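Local atomic coordinates of ectonucleoside triphosphate diphosphohydrolase 4 (Homo sapiens, PDB entry 6WG5), a protein that belongs to the GDA1/CD39 family of nucleoside phosphatases, a branch of the actin-like ATPase clan. Residues A[22-25]-A[26-30]; A[342-345]-A[346-349]; A[406-409]-A[410-414]; A[435-438]-A[439-443]. All blocks are in the same frame, centred on the assembly; numbering follows the deposited sequence. Where two conformers were deposited one is given.

Overall arrangement
Three of the four contacts cluster, and the fourth stands apart. Contact 1, at the end of the N-terminal helix 18-28, has its centre about 43, 36 and 35 Å from those of contacts 2, 3 and 4, respectively. Contacts 2 and 3 have centres about 10 Å apart and meet directly: Asp-346 OD2 forms a salt bridge with Lys-411 NZ (2.9 Å), and the ring of Phe-345 packs on Ala-410. Contacts 3 and 4 are covalently joined by the disulfide between Cys-414 and Cys-443. Contacts 2 and 4 do not touch, their nearest atoms lying about 5 Å apart; contact 3 touches both, and helix 345-352 also meets helix 436-456 further along, through Ser-446 and Glu-451.

Contact 1 of 4, residues A[22-25]-A[26-30]; sequences RYLA and RVTDI
Residues 22-28 form the last turns of helix 18-28 and residues 29-30 lead out of it, with Arg-26 N bonded to Arg-22 O at 3.1 Å and Asp-29 N to Ala-25 O at 2.8 Å. Between these bonds the carbonyl of Leu-24 carries a double load. Thr-28 N reaches Leu-24 O at 3.2 Å, and the hydroxyl Thr-28 OG1 donates to Leu-24 O at 2.9 Å from the opposite face of the carbonyl plane. The threonine hydroxyl sits between its own backbone N and carbonyl carbon (chi1 64°), which turns it back along the helix while CG2 stays beside the backbone N and meets Leu-24 CD1 at 3.9 Å. One residue earlier along the helix, Tyr-23 and Val-27 lie side by side and point the same way, methyl CG2 of Val-27 resting 4.0 Å from CE1 of the tyrosine ring; both side chains also touch Asp-474. The guanidinium of Arg-22, in the conformer given, is held by Glu-191 and the carbonyl of Val-186. Beyond Thr-28 the chain leaves helical geometry, and Asp-29 forms the centre of an inverse gamma turn. This is the C-terminal end of an alpha helix, where a threonine hydroxyl supplements the backbone bonds.

Contact 2 of 4, residues A[342-345]-A[346-349]; sequences TGDF and DLCR
Asp-344 reaches into the first turn of helix 345-352 as its N-cap, OD1 accepting from Leu-347 N at 3.2 Å. The donor stands above the carboxylate plane, 69° out of it, and CG of the aspartate lies close to CB of Leu-347, carbon against carbon. A water extends the cap, donating to Asp-344 OD1 and accepting from Asp-346 N at 3.1 Å. The carbonyl oxygen Asp-344 O receives Cys-348 N at 2.8 Å, close to the carbonyl axis, starting the helical ladder at the residue whose sulfur is joined to Cys-321. Phe-345 comes next. Its O accepts from Arg-349 N at 3.1 Å, and its ring carries the arginine chain obliquely: CG lies over one face toward the rim, while CD comes within 3.6 Å of CE2. A bend at chi3 (-63°) folds the rest of Arg-349 back toward Asp-346, where NH2 forms a salt bridge with OD1 at 3.0 Å, the carboxylate oxygen lying nearly in the guanidinium plane. Each partner has a second ion pair, Asp-346 OD2 with Lys-411 and Arg-349 NH1 with Glu-451. The alternating chain of charges probably keeps these groups ionised, and the acidic side chains at the helix start would also suit the positive end of its dipole.

Contact 3 of 4, residues A[406-409]-A[410-414]; sequences FTKA and AKDYC
Swung away from its backbone N (chi1 169°), the phenyl group of Phe-406 runs beside the helix so that CB of Ala-410 comes over one ring face. That methyl is 4.3 Å from CZ and offset toward the rim, a single apolar touch between residues one turn apart. Asp-412 is turned differently, its CG beside its own backbone N (chi1 -70°), and this folds the carboxylate back over the preceding turn. There OD2 comes 3.3 Å from Lys-408 O, acceptor beside acceptor without a bond, and 4.0 Å from CG of Lys-408. The lysine chain is extended beyond CG and crosses the carboxylate obliquely, leaving NZ 5.9 Å from Asp-412 OD2. Regular i to i+4 bonds join the two segments, among them Ala-410 N to Phe-406 O at 2.7 Å and Lys-411 N to Thr-407 O at 2.8 Å. Thr-407 turns its hydroxyl back to the carbonyls of Ala-403 and Ala-404, whereas Phe-406 also packs on Ser-446 of helix 436-456. The chemistry therefore divides round helix 403-414: its buried side makes apolar contact through ring and methyl, while on its exposed side Lys-408 and Asp-412 would attract one another only weakly, as opposite charges that do not meet.

Contact 4 of 4, residues A[435-438]-A[439-443]; sequences DLHR and LKYQC
The backbone of residues 435-443 opens helix 436-456, with Leu-439 N bonded to Asp-435 O at 3.0 Å and Tyr-441 N to His-437 O at 3.0 Å. Asp-435 is the N-cap of this helix: its carboxylate oxygen OD1 accepts from Arg-438 N at 2.9 Å, the donor approaching nearly along the C-O axis, so that one residue serves two amides of the first turn through its carbonyl and its side chain. On one side of the helix His-437 and Tyr-441 meet obliquely, their ring planes at 44° and centroids 4.5 Å apart. CD2 of the tyrosine stands over the centre of the imidazole face, while the other ring is covered on one face by CG of Lys-440. Helix 283-296 closes on this pair, Asn-284 touching His-437 and both Arg-287 and Glu-291 touching Tyr-441. Leu-436 and Leu-439 bring their CD2 methyls to 4.2 Å and share Phe-425 of helix 418-427 as a neighbour. Arg-438 is buried and heads toward helix 386-392, where NH2 pairs with Glu-386. Bends at chi2 and chi3 (57° and 50°) turn its chain forward along the helix, and NH1 donates to the amide oxygen OE1 of Gln-442 at 2.9 Å. The NE2 of that same amide bonds to the carbonyl oxygen of Cys-390.

Contact 1 of 4, residues A[22-25]-A[26-30]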
loop_
_atom_site.group_PDB
_atom_site.type_symbol
_atom_site.label_atom_id
_atom_site.label_comp_id
_atom_site.label_asym_id
_atom_site.label_seq_id
_atom_site.Cartn_x
_atom_site.Cartn_y
_atom_site.Cartn_z
ATOM N N ARG A 22 17.905 13.633 -7.219
ATOM C CA ARG A 22 16.471 13.535 -6.968
ATOM C C ARG A 22 16.191 13.328 -5.485
ATOM O O ARG A 22 15.297 13.968 -4.919
ATOM C CB ARG A 22 15.867 12.397 -7.794
ATOM C CG ARG A 22 14.351 12.298 -7.685
ATOM C CD ARG A 22 13.770 11.328 -8.706
ATOM N NE ARG A 22 12.314 11.427 -8.779
ATOM C CZ ARG A 22 11.655 12.312 -9.522
ATOM N NH1 ARG A 22 12.314 13.189 -10.270
ATOM N NH2 ARG A 22 10.329 12.322 -9.519
ATOM N N TYR A 23 16.951 12.441 -4.840
ATOM C CA TYR A 23 16.836 12.257 -3.398
ATOM C C TYR A 23 17.068 13.573 -2.666
ATOM O O TYR A 23 16.340 13.908 -1.723
ATOM C CB TYR A 23 17.837 11.188 -2.954
ATOM C CG TYR A 23 18.084 11.058 -1.463
ATOM C CD1 TYR A 23 17.090 11.330 -0.529
ATOM C CD2 TYR A 23 19.326 10.644 -0.994
ATOM C CE1 TYR A 23 17.334 11.202 0.831
ATOM C CE2 TYR A 23 19.579 10.512 0.357
ATOM C CZ TYR A 23 18.582 10.791 1.266
ATOM O OH TYR A 23 18.845 10.656 2.610
ATOM N N LEU A 24 18.068 14.342 -3.103
ATOM C CA LEU A 24 18.375 15.609 -2.451
ATOM C C LEU A 24 17.355 16.685 -2.801
ATOM O O LEU A 24 17.059 17.552 -1.970
ATOM C CB LEU A 24 19.784 16.056 -2.843
ATOM C CG LEU A 24 20.398 17.254 -2.119
ATOM C CD1 LEU A 24 20.348 17.085 -0.610
ATOM C CD2 LEU A 24 21.833 17.434 -2.584
ATOM N N ALA A 25 16.802 16.646 -4.015
ATOM C CA ALA A 25 15.847 17.669 -4.433
ATOM C C ALA A 25 14.555 17.581 -3.630
ATOM O O ALA A 25 14.039 18.598 -3.154
ATOM C CB ALA A 25 15.557 17.536 -5.928
ATOM N N ARG A 26 14.014 16.372 -3.467
ATOM C CA ARG A 26 12.735 16.230 -2.781
ATOM C C ARG A 26 12.828 16.629 -1.314
ATOM O O ARG A 26 11.845 17.114 -0.743
ATOM C CB ARG A 26 12.227 14.795 -2.905
ATOM C CG ARG A 26 10.859 14.586 -2.276
ATOM C CD ARG A 26 10.120 13.411 -2.898
ATOM N NE ARG A 26 8.737 13.338 -2.430
ATOM C CZ ARG A 26 7.681 13.804 -3.095
ATOM N NH1 ARG A 26 6.468 13.687 -2.570
ATOM N NH2 ARG A 26 7.823 14.380 -4.283
ATOM N N VAL A 27 13.991 16.443 -0.691
ATOM C CA VAL A 27 14.131 16.736 0.730
ATOM C C VAL A 27 14.290 18.234 0.968
ATOM O O VAL A 27 13.790 18.767 1.964
ATOM C CB VAL A 27 15.315 15.943 1.314
ATOM C CG1 VAL A 27 15.598 16.366 2.755
ATOM C CG2 VAL A 27 15.035 14.451 1.242
ATOM N N THR A 28 14.989 18.933 0.075
ATOM C CA THR A 28 15.332 20.332 0.303
ATOM C C THR A 28 14.421 21.313 -0.424
ATOM O O THR A 28 14.325 22.469 0.001
ATOM C CB THR A 28 16.782 20.598 -0.120
ATOM O OG1 THR A 28 16.921 20.379 -1.530
ATOM C CG2 THR A 28 17.734 19.679 0.637
ATOM N N ASP A 29 13.757 20.894 -1.502
ATOM C CA ASP A 29 12.819 21.763 -2.214
ATOM C C ASP A 29 11.474 21.705 -1.495
ATOM O O ASP A 29 10.538 21.007 -1.892
ATOM C CB ASP A 29 12.700 21.355 -3.677
ATOM C CG ASP A 29 13.925 21.737 -4.490
ATOM O OD1 ASP A 29 14.541 22.780 -4.183
ATOM O OD2 ASP A 29 14.271 20.997 -5.434
ATOM N N ILE A 30 11.390 22.464 -0.402
ATOM C CA ILE A 30 10.205 22.541 0.438
ATOM C C ILE A 30 9.700 23.976 0.569
ATOM O O ILE A 30 8.822 24.253 1.383
ATOM C CB ILE A 30 10.485 21.900 1.817
ATOM C CG1 ILE A 30 10.937 20.447 1.604
ATOM C CG2 ILE A 30 9.257 21.920 2.733
ATOM C CD1 ILE A 30 11.085 19.611 2.869
#

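Contact 2 of 4, residues A[342-345]-A[346-349]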
loop_
_atom_site.group_PDB
_atom_site.type_symbol
_atom_site.label_atom_id
_atom_site.label_comp_id
_atom_site.label_asym_id
_atom_site.label_seq_id
_atom_site.Cartn_x
_atom_site.Cartn_y
_atom_site.Cartn_z
ATOM N N THR A 342 9.626 -21.337 23.324
ATOM C CA THR A 342 10.887 -22.048 23.174
ATOM C C THR A 342 11.812 -21.392 22.156
ATOM O O THR A 342 12.922 -21.888 21.939
ATOM C CB THR A 342 10.630 -23.509 22.782
ATOM O OG1 THR A 342 9.877 -23.565 21.565
ATOM C CG2 THR A 342 9.860 -24.224 23.881
ATOM N N GLY A 343 11.386 -20.295 21.530
ATOM C CA GLY A 343 12.249 -19.490 20.685
ATOM C C GLY A 343 13.001 -20.257 19.614
ATOM O O GLY A 343 14.232 -20.177 19.539
ATOM N N ASP A 344 12.276 -20.991 18.772
ATOM C CA ASP A 344 12.868 -21.780 17.692
ATOM C C ASP A 344 12.369 -21.201 16.370
ATOM O O ASP A 344 11.295 -21.564 15.883
ATOM C CB ASP A 344 12.517 -23.257 17.838
ATOM C CG ASP A 344 13.384 -24.149 16.969
ATOM O OD1 ASP A 344 13.893 -23.665 15.935
ATOM O OD2 ASP A 344 13.561 -25.333 17.325
ATOM N N PHE A 345 13.165 -20.302 15.789
ATOM C CA PHE A 345 12.751 -19.588 14.585
ATOM C C PHE A 345 12.469 -20.551 13.437
ATOM O O PHE A 345 11.431 -20.454 12.772
ATOM C CB PHE A 345 13.830 -18.576 14.198
ATOM C CG PHE A 345 13.571 -17.867 12.901
ATOM C CD1 PHE A 345 12.755 -16.750 12.857
ATOM C CD2 PHE A 345 14.164 -18.306 11.729
ATOM C CE1 PHE A 345 12.522 -16.092 11.666
ATOM C CE2 PHE A 345 13.935 -17.653 10.534
ATOM C CZ PHE A 345 13.113 -16.543 10.503
ATOM N N ASP A 346 13.380 -21.494 13.190
ATOM C CA ASP A 346 13.191 -22.431 12.086
ATOM C C ASP A 346 11.984 -23.332 12.321
ATOM O O ASP A 346 11.264 -23.673 11.375
ATOM C CB ASP A 346 14.453 -23.269 11.884
ATOM C CG ASP A 346 15.588 -22.475 11.265
ATOM O OD1 ASP A 346 15.312 -21.575 10.441
ATOM O OD2 ASP A 346 16.758 -22.755 11.600
ATOM N N LEU A 347 11.747 -23.734 13.570
ATOM C CA LEU A 347 10.588 -24.569 13.860
ATOM C C LEU A 347 9.295 -23.766 13.781
ATOM O O LEU A 347 8.242 -24.315 13.440
ATOM C CB LEU A 347 10.741 -25.215 15.237
ATOM C CG LEU A 347 9.628 -26.160 15.693
ATOM C CD1 LEU A 347 9.424 -27.292 14.699
ATOM C CD2 LEU A 347 9.944 -26.715 17.073
ATOM N N CYS A 348 9.356 -22.468 14.088
ATOM C CA CYS A 348 8.188 -21.612 13.916
ATOM C C CYS A 348 7.780 -21.531 12.451
ATOM O O CYS A 348 6.589 -21.586 12.125
ATOM C CB CYS A 348 8.478 -20.215 14.465
ATOM S SG CYS A 348 7.099 -19.070 14.298
ATOM N N ARG A 349 8.759 -21.398 11.550
ATOM C CA ARG A 349 8.450 -21.295 10.128
ATOM C C ARG A 349 7.701 -22.525 9.635
ATOM O O ARG A 349 6.735 -22.405 8.873
ATOM C CB ARG A 349 9.734 -21.095 9.324
ATOM C CG ARG A 349 10.414 -19.761 9.563
ATOM C CD ARG A 349 11.510 -19.498 8.545
ATOM N NE ARG A 349 12.588 -20.482 8.616
ATOM C CZ ARG A 349 12.669 -21.577 7.865
ATOM N NH1 ARG A 349 11.732 -21.858 6.970
ATOM N NH2 ARG A 349 13.696 -22.401 8.014
HETATM O O HOH W 1 16.043 -21.915 14.809
#

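Contact 3 of 4, residues A[406-409]-A[410-414]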
loop_
_atom_site.group_PDB
_atom_site.type_symbol
_atom_site.label_atom_id
_atom_site.label_comp_id
_atom_site.label_asym_id
_atom_site.label_seq_id
_atom_site.Cartn_x
_atom_site.Cartn_y
_atom_site.Cartn_z
ATOM N N PHE A 406 19.231 -11.816 7.673
ATOM C CA PHE A 406 17.979 -11.685 8.410
ATOM C C PHE A 406 17.692 -12.936 9.231
ATOM O O PHE A 406 17.392 -12.849 10.429
ATOM C CB PHE A 406 16.834 -11.398 7.440
ATOM C CG PHE A 406 15.474 -11.504 8.064
ATOM C CD1 PHE A 406 14.958 -10.461 8.813
ATOM C CD2 PHE A 406 14.711 -12.646 7.899
ATOM C CE1 PHE A 406 13.708 -10.557 9.387
ATOM C CE2 PHE A 406 13.459 -12.748 8.472
ATOM C CZ PHE A 406 12.958 -11.702 9.217
ATOM N N THR A 407 17.777 -14.113 8.606
ATOM C CA THR A 407 17.471 -15.350 9.318
ATOM C C THR A 407 18.399 -15.542 10.509
ATOM O O THR A 407 17.969 -16.007 11.570
ATOM C CB THR A 407 17.566 -16.548 8.373
ATOM O OG1 THR A 407 18.840 -16.549 7.717
ATOM C CG2 THR A 407 16.454 -16.502 7.337
ATOM N N LYS A 408 19.677 -15.191 10.353
ATOM C CA LYS A 408 20.617 -15.307 11.464
ATOM C C LYS A 408 20.209 -14.398 12.616
ATOM O O LYS A 408 20.085 -14.845 13.762
ATOM C CB LYS A 408 22.030 -14.972 10.985
ATOM C CG LYS A 408 23.105 -15.136 12.042
ATOM C CD LYS A 408 24.480 -14.865 11.456
ATOM C CE LYS A 408 25.589 -15.096 12.470
ATOM N NZ LYS A 408 26.938 -14.903 11.862
ATOM N N ALA A 409 19.996 -13.113 12.329
ATOM C CA ALA A 409 19.593 -12.179 13.374
ATOM C C ALA A 409 18.246 -12.568 13.968
ATOM O O ALA A 409 18.051 -12.493 15.186
ATOM C CB ALA A 409 19.544 -10.758 12.815
ATOM N N ALA A 410 17.305 -12.989 13.119
ATOM C CA ALA A 410 15.996 -13.404 13.612
ATOM C C ALA A 410 16.113 -14.627 14.511
ATOM O O ALA A 410 15.458 -14.703 15.556
ATOM C CB ALA A 410 15.057 -13.690 12.440
ATOM N N LYS A 411 16.948 -15.594 14.121
ATOM C CA LYS A 411 17.162 -16.773 14.953
ATOM C C LYS A 411 17.749 -16.392 16.304
ATOM O O LYS A 411 17.321 -16.906 17.344
ATOM C CB LYS A 411 18.081 -17.767 14.239
ATOM C CG LYS A 411 17.398 -19.069 13.849
ATOM C CD LYS A 411 18.369 -20.080 13.244
ATOM C CE LYS A 411 18.566 -19.864 11.749
ATOM N NZ LYS A 411 19.067 -21.095 11.071
ATOM N N ASP A 412 18.731 -15.487 16.310
ATOM C CA ASP A 412 19.398 -15.124 17.555
ATOM C C ASP A 412 18.457 -14.375 18.491
ATOM O O ASP A 412 18.490 -14.582 19.709
ATOM C CB ASP A 412 20.643 -14.288 17.255
ATOM C CG ASP A 412 21.748 -15.101 16.601
ATOM O OD1 ASP A 412 21.754 -16.341 16.765
ATOM O OD2 ASP A 412 22.613 -14.502 15.926
ATOM N N TYR A 413 17.610 -13.500 17.945
ATOM C CA TYR A 413 16.648 -12.788 18.781
ATOM C C TYR A 413 15.704 -13.764 19.476
ATOM O O TYR A 413 15.451 -13.651 20.681
ATOM C CB TYR A 413 15.863 -11.780 17.938
ATOM C CG TYR A 413 14.790 -11.044 18.714
ATOM C CD1 TYR A 413 15.076 -9.857 19.374
ATOM C CD2 TYR A 413 13.493 -11.539 18.788
ATOM C CE1 TYR A 413 14.101 -9.182 20.087
ATOM C CE2 TYR A 413 12.512 -10.873 19.501
ATOM C CZ TYR A 413 12.822 -9.695 20.150
ATOM O OH TYR A 413 11.853 -9.025 20.861
ATOM N N CYS A 414 15.180 -14.740 18.729
ATOM C CA CYS A 414 14.204 -15.667 19.293
ATOM C C CYS A 414 14.821 -16.550 20.368
ATOM O O CYS A 414 14.164 -16.869 21.365
ATOM C CB CYS A 414 13.597 -16.518 18.177
ATOM S SG CYS A 414 12.660 -15.500 17.039
#

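Contact 4 of 4, residues A[435-438]-A[439-443]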
loop_
_atom_site.group_PDB
_atom_site.type_symbol
_atom_site.label_atom_id
_atom_site.label_comp_id
_atom_site.label_asym_id
_atom_site.label_seq_id
_atom_site.Cartn_x
_atom_site.Cartn_y
_atom_site.Cartn_z
ATOM N N ASP A 435 7.489 -1.309 20.865
ATOM C CA ASP A 435 6.821 -1.446 22.150
ATOM C C ASP A 435 6.903 -2.900 22.605
ATOM O O ASP A 435 7.543 -3.740 21.967
ATOM C CB ASP A 435 5.369 -0.966 22.053
ATOM C CG ASP A 435 4.605 -1.632 20.925
ATOM O OD1 ASP A 435 5.094 -2.650 20.391
ATOM O OD2 ASP A 435 3.510 -1.140 20.576
ATOM N N LEU A 436 6.246 -3.198 23.729
ATOM C CA LEU A 436 6.298 -4.552 24.268
ATOM C C LEU A 436 5.603 -5.552 23.355
ATOM O O LEU A 436 6.006 -6.720 23.298
ATOM C CB LEU A 436 5.681 -4.583 25.665
ATOM C CG LEU A 436 6.588 -4.038 26.771
ATOM C CD1 LEU A 436 5.803 -3.824 28.053
ATOM C CD2 LEU A 436 7.779 -4.965 27.019
ATOM N N HIS A 437 4.565 -5.123 22.635
ATOM C CA HIS A 437 3.937 -6.000 21.652
ATOM C C HIS A 437 4.934 -6.398 20.569
ATOM O O HIS A 437 4.994 -7.565 20.167
ATOM C CB HIS A 437 2.721 -5.305 21.041
ATOM C CG HIS A 437 1.877 -6.197 20.185
ATOM N ND1 HIS A 437 2.224 -6.542 18.897
ATOM C CD2 HIS A 437 0.691 -6.805 20.430
ATOM C CE1 HIS A 437 1.295 -7.330 18.388
ATOM N NE2 HIS A 437 0.354 -7.506 19.298
ATOM N N ARG A 438 5.726 -5.438 20.086
ATOM C CA ARG A 438 6.775 -5.755 19.124
ATOM C C ARG A 438 7.780 -6.735 19.716
ATOM O O ARG A 438 8.193 -7.694 19.052
ATOM C CB ARG A 438 7.473 -4.469 18.676
ATOM C CG ARG A 438 8.818 -4.667 17.986
ATOM C CD ARG A 438 8.713 -5.568 16.769
ATOM N NE ARG A 438 7.644 -5.156 15.864
ATOM C CZ ARG A 438 7.278 -5.832 14.779
ATOM N NH1 ARG A 438 7.895 -6.963 14.451
ATOM N NH2 ARG A 438 6.288 -5.380 14.021
ATOM N N LEU A 439 8.183 -6.510 20.968
ATOM C CA LEU A 439 9.170 -7.380 21.597
ATOM C C LEU A 439 8.652 -8.809 21.716
ATOM O O LEU A 439 9.414 -9.772 21.567
ATOM C CB LEU A 439 9.535 -6.826 22.976
ATOM C CG LEU A 439 10.832 -7.349 23.593
ATOM C CD1 LEU A 439 12.045 -6.693 22.938
ATOM C CD2 LEU A 439 10.837 -7.114 25.094
ATOM N N LYS A 440 7.354 -8.965 21.976
ATOM C CA LYS A 440 6.784 -10.283 22.226
ATOM C C LYS A 440 6.514 -11.046 20.935
ATOM O O LYS A 440 6.755 -12.256 20.868
ATOM C CB LYS A 440 5.497 -10.130 23.034
ATOM C CG LYS A 440 4.685 -11.399 23.207
ATOM C CD LYS A 440 3.608 -11.182 24.262
ATOM C CE LYS A 440 2.656 -12.357 24.376
ATOM N NZ LYS A 440 1.501 -12.015 25.257
ATOM N N TYR A 441 6.021 -10.365 19.901
ATOM C CA TYR A 441 5.569 -11.025 18.682
ATOM C C TYR A 441 6.539 -10.856 17.518
ATOM O O TYR A 441 6.207 -11.241 16.391
ATOM C CB TYR A 441 4.180 -10.508 18.299
ATOM C CG TYR A 441 3.131 -10.851 19.329
ATOM C CD1 TYR A 441 2.687 -12.158 19.482
ATOM C CD2 TYR A 441 2.590 -9.875 20.155
ATOM C CE1 TYR A 441 1.736 -12.484 20.426
ATOM C CE2 TYR A 441 1.632 -10.193 21.105
ATOM C CZ TYR A 441 1.210 -11.500 21.235
ATOM O OH TYR A 441 0.258 -11.834 22.174
ATOM N N GLN A 442 7.729 -10.302 17.761
ATOM C CA GLN A 442 8.730 -10.194 16.704
ATOM C C GLN A 442 9.035 -11.554 16.090
ATOM O O GLN A 442 9.181 -11.674 14.869
ATOM C CB GLN A 442 10.009 -9.562 17.259
ATOM C CG GLN A 442 11.279 -9.815 16.433
ATOM C CD GLN A 442 11.301 -9.053 15.121
ATOM O OE1 GLN A 442 10.581 -8.071 14.943
ATOM N NE2 GLN A 442 12.134 -9.506 14.193
ATOM N N CYS A 443 9.149 -12.590 16.922
ATOM C CA CYS A 443 9.555 -13.899 16.421
ATOM C C CYS A 443 8.533 -14.457 15.446
ATOM O O CYS A 443 8.865 -14.798 14.306
ATOM C CB CYS A 443 9.775 -14.858 17.586
ATOM S SG CYS A 443 11.369 -14.559 18.300
#